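Local coordinates for protein putative xanthine dehydrogenase YAGS fad-binding subunit (PDB 5G5G) that forms the molybdenum cofactor-binding part of a bacterial aldehyde oxidase and probably catalyses the oxidation of aldehydes to carboxylic acids, at residues 625-638 and 690-702. Residues are numbered along the deposited sequence; the frame is centred on the assembly and turned at random.
Sequences QVIGAMTMGMGAAL and VGELGLCGVSAAI. With MCN (pterin cytosine dinucleotide), chain Y; MOS (dioxothiomolybdenum(VI) ion), chain Z.
The CB of A629 lies over the backbone of the 690-702 segment, where G694 and L695 join, 3.3 Å from G694 C; a CB on G694 would strike it, so the missing side chain there permits the close approach. L695 closes in on the same helical turn. With CG anti to the backbone N (chi1 180°), its CD1 methyl packs against the helix backbone at A629 O and G633 N, 3.3 Å from G633 N. G633, bare on this face, is where V698 rests its CG1, 3.7 Å from G633 CA. The one hydrogen bond across the pair follows: S699 OG donates to G633 O over 2.8 Å, in the carbonyl plane on a lone pair, while A637 N bonds to the same oxygen within the helix. Farther along, I702 fits knob-into-hole among G633, M634, A637 and L638, its CD1 3.7 Å from M634 CA. The axes of 625-638 and 698-702 cross at -56°; V626, M630, M634 and L638 also touch strand 602-612, and V698 and I702 strand 584-596, of a mixed sheet. This buried core ends at the active site of the xanthine oxidase family fold. There V626 CG2 meets V690 CG2 with the side chains at about a right angle, and the N-H groups of V690 and G691 both grip the pterin cytosine dinucleotide phosphate oxygen O2A, the latter with an N-H...O angle of 168°. Q625, bent at chi2, sets its amide beside both the pterin and G691; an alanine here would probably leave this part of the pterin without its polar neighbour and open a gap beside G691. Next along, E692 turns from the helix to the molybdenum, its OE2 2.9 Å from the molybdenum-bound oxygen O2, and R440 forms a salt bridge with its OE1.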
ATOM      1  N   GLN C 625       2.001 -14.355  -6.413  1.00  9.78           N
ATOM      2  CA  GLN C 625       2.787 -14.030  -5.266  1.00 10.23           C
ATOM      3  C   GLN C 625       4.104 -13.324  -5.622  1.00 10.30           C
ATOM      4  O   GLN C 625       4.526 -12.438  -4.970  1.00  9.93           O
ATOM      5  CB  GLN C 625       3.167 -15.292  -4.509  1.00 10.51           C
ATOM      6  CG  GLN C 625       2.046 -15.869  -3.679  1.00 10.96           C
ATOM      7  CD  GLN C 625       1.644 -14.917  -2.580  1.00 11.09           C
ATOM      8  OE1 GLN C 625       0.645 -14.244  -2.681  1.00 11.55           O
ATOM      9  NE2 GLN C 625       2.449 -14.836  -1.601  1.00 11.12           N
ATOM     10  N   VAL C 626       4.736 -13.815  -6.670  1.00 10.80           N
ATOM     11  CA  VAL C 626       6.023 -13.316  -7.070  1.00 10.66           C
ATOM     12  C   VAL C 626       5.918 -11.952  -7.760  1.00 10.74           C
ATOM     13  O   VAL C 626       6.721 -11.058  -7.482  1.00 11.75           O
ATOM     14  CB  VAL C 626       6.782 -14.348  -7.914  1.00 10.85           C
ATOM     15  CG1 VAL C 626       8.118 -13.800  -8.319  1.00 11.19           C
ATOM     16  CG2 VAL C 626       6.996 -15.580  -7.058  1.00 11.11           C
ATOM     17  N   ILE C 627       4.953 -11.768  -8.633  1.00 10.65           N
ATOM     18  CA  ILE C 627       4.773 -10.432  -9.212  1.00 11.24           C
ATOM     19  C   ILE C 627       4.377  -9.425  -8.137  1.00 10.77           C
ATOM     20  O   ILE C 627       4.774  -8.279  -8.188  1.00 10.47           O
ATOM     21  CB  ILE C 627       3.817 -10.349 -10.437  1.00 11.52           C
ATOM     22  CG1 ILE C 627       2.363 -10.661 -10.039  1.00 12.00           C
ATOM     23  CG2 ILE C 627       4.253 -11.290 -11.572  1.00 12.39           C
ATOM     24  CD1 ILE C 627       1.388 -10.456 -11.179  1.00 13.21           C
ATOM     25  N   GLY C 628       3.639  -9.893  -7.148  1.00 10.00           N
ATOM     26  CA  GLY C 628       3.226  -9.056  -6.040  1.00 10.14           C
ATOM     27  C   GLY C 628       4.443  -8.645  -5.231  1.00 10.54           C
ATOM     28  O   GLY C 628       4.598  -7.471  -4.775  1.00 10.27           O
ATOM     29  N   ALA C 629       5.322  -9.623  -4.994  1.00 10.42           N
ATOM     30  CA  ALA C 629       6.543  -9.348  -4.281  1.00 10.52           C
ATOM     31  C   ALA C 629       7.507  -8.466  -5.080  1.00 10.94           C
ATOM     32  O   ALA C 629       8.211  -7.621  -4.475  1.00 10.35           O
ATOM     33  CB  ALA C 629       7.196 -10.647  -3.882  1.00 10.71           C
ATOM     34  N   MET C 630       7.579  -8.697  -6.384  1.00 11.43           N
ATOM     35  CA  MET C 630       8.335  -7.819  -7.306  1.00 12.24           C
ATOM     36  C   MET C 630       7.873  -6.347  -7.179  1.00 11.65           C
ATOM     37  O   MET C 630       8.702  -5.434  -7.049  1.00 11.35           O
ATOM     38  CB  MET C 630       8.259  -8.283  -8.750  1.00 13.68           C
ATOM     39  CG  MET C 630       9.044  -9.605  -8.971  1.00 15.60           C
ATOM     40  SD  MET C 630       8.454 -10.578 -10.392  1.00 18.80           S
ATOM     41  CE  MET C 630       9.110  -9.624 -11.710  1.00 19.03           C
ATOM     42  N   THR C 631       6.555  -6.148  -7.148  1.00 10.78           N
ATOM     43  CA  THR C 631       5.991  -4.838  -6.948  1.00 11.02           C
ATOM     44  C   THR C 631       6.347  -4.232  -5.602  1.00 10.77           C
ATOM     45  O   THR C 631       6.769  -3.066  -5.532  1.00 10.95           O
ATOM     46  CB  THR C 631       4.461  -4.945  -7.162  1.00 11.43           C
ATOM     47  OG1 THR C 631       4.243  -5.481  -8.494  1.00 11.59           O
ATOM     48  CG2 THR C 631       3.844  -3.583  -6.983  1.00 11.65           C
ATOM     49  N   MET C 632       6.264  -5.018  -4.528  1.00 10.95           N
ATOM     50  CA  MET C 632       6.626  -4.512  -3.206  1.00 12.19           C
ATOM     51  C   MET C 632       8.134  -4.188  -3.111  1.00 11.41           C
ATOM     52  O   MET C 632       8.535  -3.206  -2.468  1.00 11.43           O
ATOM     53  CB  MET C 632       6.187  -5.540  -2.159  1.00 13.50           C
ATOM     54  CG  MET C 632       6.288  -5.064  -0.758  1.00 15.23           C
ATOM     55  SD  MET C 632       5.377  -6.232   0.323  1.00 18.73           S
ATOM     56  CE  MET C 632       3.698  -5.766   0.086  1.00 19.39           C
ATOM     57  N   GLY C 633       8.947  -4.952  -3.823  1.00 10.48           N
ATOM     58  CA  GLY C 633      10.362  -4.652  -3.944  1.00 11.02           C
ATOM     59  C   GLY C 633      10.662  -3.397  -4.745  1.00 10.89           C
ATOM     60  O   GLY C 633      11.647  -2.684  -4.475  1.00 11.81           O
ATOM     61  N   MET C 634       9.882  -3.151  -5.781  1.00 11.21           N
ATOM     62  CA  MET C 634       9.969  -1.867  -6.498  0.58 12.25           C
ATOM     63  C   MET C 634       9.702  -0.729  -5.509  1.00 11.82           C
ATOM     64  O   MET C 634      10.396   0.306  -5.540  1.00 11.86           O
ATOM     65  CB  MET C 634       9.006  -1.788  -7.673  0.58 13.89           C
ATOM     66  CG  MET C 634       9.358  -0.677  -8.655  0.58 16.15           C
ATOM     67  SD  MET C 634       8.081  -0.272  -9.841  0.58 20.84           S
ATOM     68  CE  MET C 634       7.859  -1.842 -10.649  0.58 19.04           C
ATOM     69  N   GLY C 635       8.688  -0.903  -4.663  1.00 11.36           N
ATOM     70  CA  GLY C 635       8.385   0.107  -3.636  1.00 11.64           C
ATOM     71  C   GLY C 635       9.584   0.423  -2.743  1.00 11.88           C
ATOM     72  O   GLY C 635      10.001   1.586  -2.559  1.00 12.29           O
ATOM     73  N   ALA C 636      10.122  -0.643  -2.195  1.00 11.96           N
ATOM     74  CA  ALA C 636      11.257  -0.578  -1.318  1.00 11.79           C
ATOM     75  C   ALA C 636      12.451   0.044  -1.976  1.00 12.23           C
ATOM     76  O   ALA C 636      13.198   0.799  -1.321  1.00 12.38           O
ATOM     77  CB  ALA C 636      11.594  -1.965  -0.764  1.00 11.93           C
ATOM     78  N   ALA C 637      12.639  -0.225  -3.264  1.00 11.66           N
ATOM     79  CA  ALA C 637      13.804   0.281  -3.949  1.00 11.85           C
ATOM     80  C   ALA C 637      13.686   1.779  -4.272  1.00 12.30           C
ATOM     81  O   ALA C 637      14.727   2.481  -4.267  1.00 13.16           O
ATOM     82  CB  ALA C 637      14.093  -0.496  -5.232  1.00 11.65           C
ATOM     83  N   LEU C 638      12.472   2.231  -4.647  1.00 11.96           N
ATOM     84  CA  LEU C 638      12.307   3.487  -5.324  1.00 12.89           C
ATOM     85  C   LEU C 638      11.513   4.578  -4.666  1.00 13.65           C
ATOM     86  O   LEU C 638      11.627   5.743  -5.071  1.00 13.69           O
ATOM     87  CB  LEU C 638      11.742   3.259  -6.715  1.00 13.40           C
ATOM     88  CG  LEU C 638      12.622   2.413  -7.613  1.00 14.03           C
ATOM     89  CD1 LEU C 638      12.040   2.234  -8.983  1.00 14.79           C
ATOM     90  CD2 LEU C 638      14.018   3.005  -7.780  1.00 14.30           C
ATOM     91  N   VAL C 690       7.268 -19.674  -1.044  1.00 11.66           N
ATOM     92  CA  VAL C 690       7.567 -18.674  -2.098  1.00 12.42           C
ATOM     93  C   VAL C 690       7.195 -17.233  -1.816  1.00 12.31           C
ATOM     94  O   VAL C 690       7.749 -16.306  -2.426  1.00 11.50           O
ATOM     95  CB  VAL C 690       6.970 -19.097  -3.440  1.00 13.44           C
ATOM     96  CG1 VAL C 690       5.487 -18.757  -3.540  1.00 13.89           C
ATOM     97  CG2 VAL C 690       7.801 -18.550  -4.613  1.00 14.54           C
ATOM     98  N   GLY C 691       6.210 -17.051  -0.969  1.00 11.68           N
ATOM     99  CA  GLY C 691       5.629 -15.721  -0.734  1.00 11.69           C
ATOM    100  C   GLY C 691       6.561 -14.640  -0.194  1.00 11.51           C
ATOM    101  O   GLY C 691       6.294 -13.457  -0.437  1.00 11.46           O
ATOM    102  N   GLU C 692       7.617 -15.054   0.522  1.00 11.32           N
ATOM    103  CA  GLU C 692       8.661 -14.145   0.986  1.00 11.53           C
ATOM    104  C   GLU C 692       9.866 -14.119   0.067  1.00 12.16           C
ATOM    105  O   GLU C 692      10.410 -13.046  -0.211  1.00 12.92           O
ATOM    106  CB  GLU C 692       9.024 -14.447   2.435  1.00 12.98           C
ATOM    107  CG  GLU C 692       7.883 -14.241   3.440  1.00 13.26           C
ATOM    108  CD  GLU C 692       8.348 -14.460   4.880  1.00 14.87           C
ATOM    109  OE1 GLU C 692       8.826 -15.559   5.218  1.00 14.87           O
ATOM    110  OE2 GLU C 692       8.246 -13.469   5.645  1.00 17.55           O
ATOM    111  N   LEU C 693      10.246 -15.292  -0.440  1.00 12.21           N
ATOM    112  CA  LEU C 693      11.331 -15.440  -1.415  1.00 12.65           C
ATOM    113  C   LEU C 693      11.186 -14.429  -2.552  1.00 12.12           C
ATOM    114  O   LEU C 693      12.152 -13.807  -2.979  1.00 11.48           O
ATOM    115  CB  LEU C 693      11.344 -16.863  -1.975  1.00 12.54           C
ATOM    116  CG  LEU C 693      12.327 -17.027  -3.147  1.00 13.11           C
ATOM    117  CD1 LEU C 693      13.784 -16.881  -2.702  1.00 13.44           C
ATOM    118  CD2 LEU C 693      12.049 -18.382  -3.794  1.00 14.08           C
ATOM    119  N   GLY C 694       9.953 -14.240  -3.009  1.00 12.05           N
ATOM    120  CA  GLY C 694       9.715 -13.396  -4.156  1.00 11.73           C
ATOM    121  C   GLY C 694      10.229 -12.015  -4.009  1.00 11.97           C
ATOM    122  O   GLY C 694      10.514 -11.360  -5.021  1.00 12.87           O
ATOM    123  N   LEU C 695      10.209 -11.498  -2.778  1.00 11.44           N
ATOM    124  CA  LEU C 695      10.714 -10.155  -2.492  1.00 11.70           C
ATOM    125  C   LEU C 695      12.254 -10.040  -2.377  1.00 12.28           C
ATOM    126  O   LEU C 695      12.837  -8.999  -2.600  1.00 13.33           O
ATOM    127  CB  LEU C 695      10.084  -9.667  -1.179  1.00 11.52           C
ATOM    128  CG  LEU C 695      10.452  -8.303  -0.666  1.00 11.89           C
ATOM    129  CD1 LEU C 695      10.097  -7.245  -1.684  1.00 12.90           C
ATOM    130  CD2 LEU C 695       9.737  -7.981   0.639  1.00 12.42           C
ATOM    131  N   CYS C 696      12.864 -11.122  -1.937  1.00 12.37           N
ATOM    132  CA  CYS C 696      14.262 -11.183  -1.575  1.00 12.36           C
ATOM    133  C   CYS C 696      15.154 -10.945  -2.764  1.00 12.89           C
ATOM    134  O   CYS C 696      15.093 -11.708  -3.748  1.00 13.13           O
ATOM    135  CB  CYS C 696      14.547 -12.539  -0.990  1.00 12.36           C
ATOM    136  SG  CYS C 696      13.688 -12.799   0.623  1.00 13.38           S
ATOM    137  N   GLY C 697      15.978  -9.893  -2.684  1.00 12.46           N
ATOM    138  CA  GLY C 697      16.831  -9.511  -3.792  1.00 12.94           C
ATOM    139  C   GLY C 697      16.269  -8.538  -4.828  1.00 12.94           C
ATOM    140  O   GLY C 697      17.025  -7.970  -5.611  1.00 12.57           O
ATOM    141  N   VAL C 698      14.965  -8.288  -4.818  1.00 12.50           N
ATOM    142  CA  VAL C 698      14.365  -7.462  -5.855  1.00 12.86           C
ATOM    143  C   VAL C 698      14.917  -6.030  -5.823  1.00 12.11           C
ATOM    144  O   VAL C 698      15.300  -5.469  -6.859  1.00 11.81           O
ATOM    145  CB  VAL C 698      12.808  -7.400  -5.731  1.00 13.59           C
ATOM    146  CG1 VAL C 698      12.219  -6.344  -6.656  1.00 14.26           C
ATOM    147  CG2 VAL C 698      12.194  -8.789  -6.048  1.00 14.66           C
ATOM    148  N   SER C 699      14.920  -5.439  -4.645  1.00 11.69           N
ATOM    149  CA  SER C 699      15.284  -4.032  -4.536  1.00 11.70           C
ATOM    150  C   SER C 699      16.745  -3.819  -4.951  1.00 11.81           C
ATOM    151  O   SER C 699      17.080  -2.815  -5.574  1.00 11.53           O
ATOM    152  CB  SER C 699      15.065  -3.529  -3.099  1.00 12.53           C
ATOM    153  OG  SER C 699      13.692  -3.647  -2.790  1.00 13.53           O
ATOM    154  N   ALA C 700      17.612  -4.753  -4.571  1.00 11.70           N
ATOM    155  CA  ALA C 700      19.006  -4.583  -4.981  1.00 12.10           C
ATOM    156  C   ALA C 700      19.179  -4.772  -6.481  1.00 12.08           C
ATOM    157  O   ALA C 700      20.040  -4.140  -7.092  1.00 11.98           O
ATOM    158  CB  ALA C 700      19.921  -5.544  -4.275  1.00 12.72           C
ATOM    159  N   ALA C 701      18.427  -5.686  -7.092  1.00 11.82           N
ATOM    160  CA  ALA C 701      18.500  -5.792  -8.559  1.00 11.71           C
ATOM    161  C   ALA C 701      18.124  -4.462  -9.211  1.00 11.75           C
ATOM    162  O   ALA C 701      18.813  -4.028 -10.104  1.00 11.53           O
ATOM    163  CB  ALA C 701      17.631  -6.895  -9.091  1.00 12.20           C
ATOM    164  N   ILE C 702      17.109  -3.757  -8.678  1.00 11.06           N
ATOM    165  CA  ILE C 702      16.796  -2.420  -9.172  1.00 11.62           C
ATOM    166  C   ILE C 702      17.938  -1.401  -8.923  1.00 11.65           C
ATOM    167  O   ILE C 702      18.306  -0.624  -9.808  1.00 12.10           O
ATOM    168  CB  ILE C 702      15.467  -1.953  -8.554  1.00 11.20           C
ATOM    169  CG1 ILE C 702      14.354  -2.913  -9.021  1.00 11.34           C
ATOM    170  CG2 ILE C 702      15.157  -0.482  -8.902  1.00 11.85           C
ATOM    171  CD1 ILE C 702      13.075  -2.709  -8.223  1.00 11.04           C
TER
HETATM  172  N1  MCN Y 921       2.544 -21.468  -3.402  1.00 10.61           N
HETATM  173  C2  MCN Y 921       2.360 -22.490  -4.439  1.00 10.31           C
HETATM  174  N3  MCN Y 921       3.500 -23.473  -4.177  1.00 10.44           N
HETATM  175  C4  MCN Y 921       4.541 -23.459  -3.361  1.00 10.65           C
HETATM  176  C5  MCN Y 921       4.433 -22.374  -2.325  1.00 10.58           C
HETATM  177  C6  MCN Y 921       3.529 -21.447  -2.443  1.00 10.31           C
HETATM  178  O2  MCN Y 921       1.574 -22.592  -5.226  1.00 10.67           O
HETATM  179  N4  MCN Y 921       5.528 -24.279  -3.292  1.00 10.72           N
HETATM  180  C1' MCN Y 921       1.657 -20.336  -3.616  1.00 10.98           C
HETATM  181  C2D MCN Y 921       0.183 -20.654  -3.162  1.00 11.03           C
HETATM  182  O2' MCN Y 921      -0.730 -19.842  -3.895  1.00 11.43           O
HETATM  183  C3' MCN Y 921       0.293 -20.240  -1.784  1.00 11.03           C
HETATM  184  C4D MCN Y 921       1.166 -18.912  -1.644  1.00 10.70           C
HETATM  185  O4D MCN Y 921       2.076 -19.232  -2.803  1.00 10.68           O
HETATM  186  O3' MCN Y 921      -0.944 -19.957  -1.035  1.00 10.71           O
HETATM  187  C5' MCN Y 921       1.997 -18.604  -0.542  1.00 10.12           C
HETATM  188  O5' MCN Y 921       2.452 -19.737   0.159  1.00  9.80           O
HETATM  189  PA  MCN Y 921       3.661 -19.577   1.115  1.00  9.99           P
HETATM  190  O1A MCN Y 921       3.714 -20.843   1.969  1.00 10.68           O
HETATM  191  O2A MCN Y 921       4.856 -19.107   0.363  1.00 11.05           O
HETATM  192  O3A MCN Y 921       3.211 -18.301   2.121  1.00 10.74           O
HETATM  193  PB  MCN Y 921       2.283 -18.470   3.389  1.00 10.73           P
HETATM  194  O1B MCN Y 921       3.091 -18.795   4.571  1.00 10.42           O
HETATM  195  O2B MCN Y 921       1.109 -19.326   3.043  1.00 11.19           O
HETATM  196  O3B MCN Y 921       1.715 -17.004   3.434  1.00 10.06           O
HETATM  197  C10 MCN Y 921       2.496 -15.942   4.128  1.00  9.75           C
HETATM  198  C9' MCN Y 921       3.246 -15.047   3.206  1.00  9.77           C
HETATM  199  C8' MCN Y 921       4.140 -14.064   4.142  1.00  9.95           C
HETATM  200  S8' MCN Y 921       4.990 -14.669   5.453  1.00  9.98           S
HETATM  201  C7' MCN Y 921       3.987 -12.851   3.929  1.00  9.79           C
HETATM  202  S7' MCN Y 921       4.726 -11.609   4.981  1.00  9.88           S
HETATM  203  C6' MCN Y 921       3.367 -12.283   2.615  1.00  9.78           C
HETATM  204  C7  MCN Y 921       3.165 -13.555   1.662  1.00  9.15           C
HETATM  205  O9' MCN Y 921       2.444 -14.552   2.264  1.00  9.76           O
HETATM  206  N5' MCN Y 921       1.957 -11.816   3.076  1.00  9.12           N
HETATM  207  C4A MCN Y 921       0.916 -11.565   2.029  1.00  9.51           C
HETATM  208  N8' MCN Y 921       2.347 -13.102   0.516  1.00  9.39           N
HETATM  209  C4B MCN Y 921       1.231 -12.372   0.722  1.00  9.53           C
HETATM  210  N1' MCN Y 921       0.403 -12.103  -0.368  1.00  9.54           N
HETATM  211  C2' MCN Y 921      -0.882 -11.570  -0.223  1.00 10.12           C
HETATM  212  N2' MCN Y 921      -1.622 -11.311  -1.191  1.00  9.93           N
HETATM  213  N3' MCN Y 921      -1.080 -10.883   0.943  1.00  9.78           N
HETATM  214  C4' MCN Y 921      -0.417 -10.954   2.157  1.00 10.23           C
HETATM  215  O4' MCN Y 921      -0.571 -10.428   3.276  1.00  9.07           O
HETATM  216 MO   MOS Z 922       5.375 -12.824   6.834  1.00 12.91          MO
HETATM  217  S   MOS Z 922       6.672 -11.115   7.710  0.60 14.31           S
HETATM  218  O1  MOS Z 922       3.971 -12.566   7.910  1.00 12.77           O
HETATM  219  O2  MOS Z 922       6.682 -13.940   8.031  1.00 14.52           O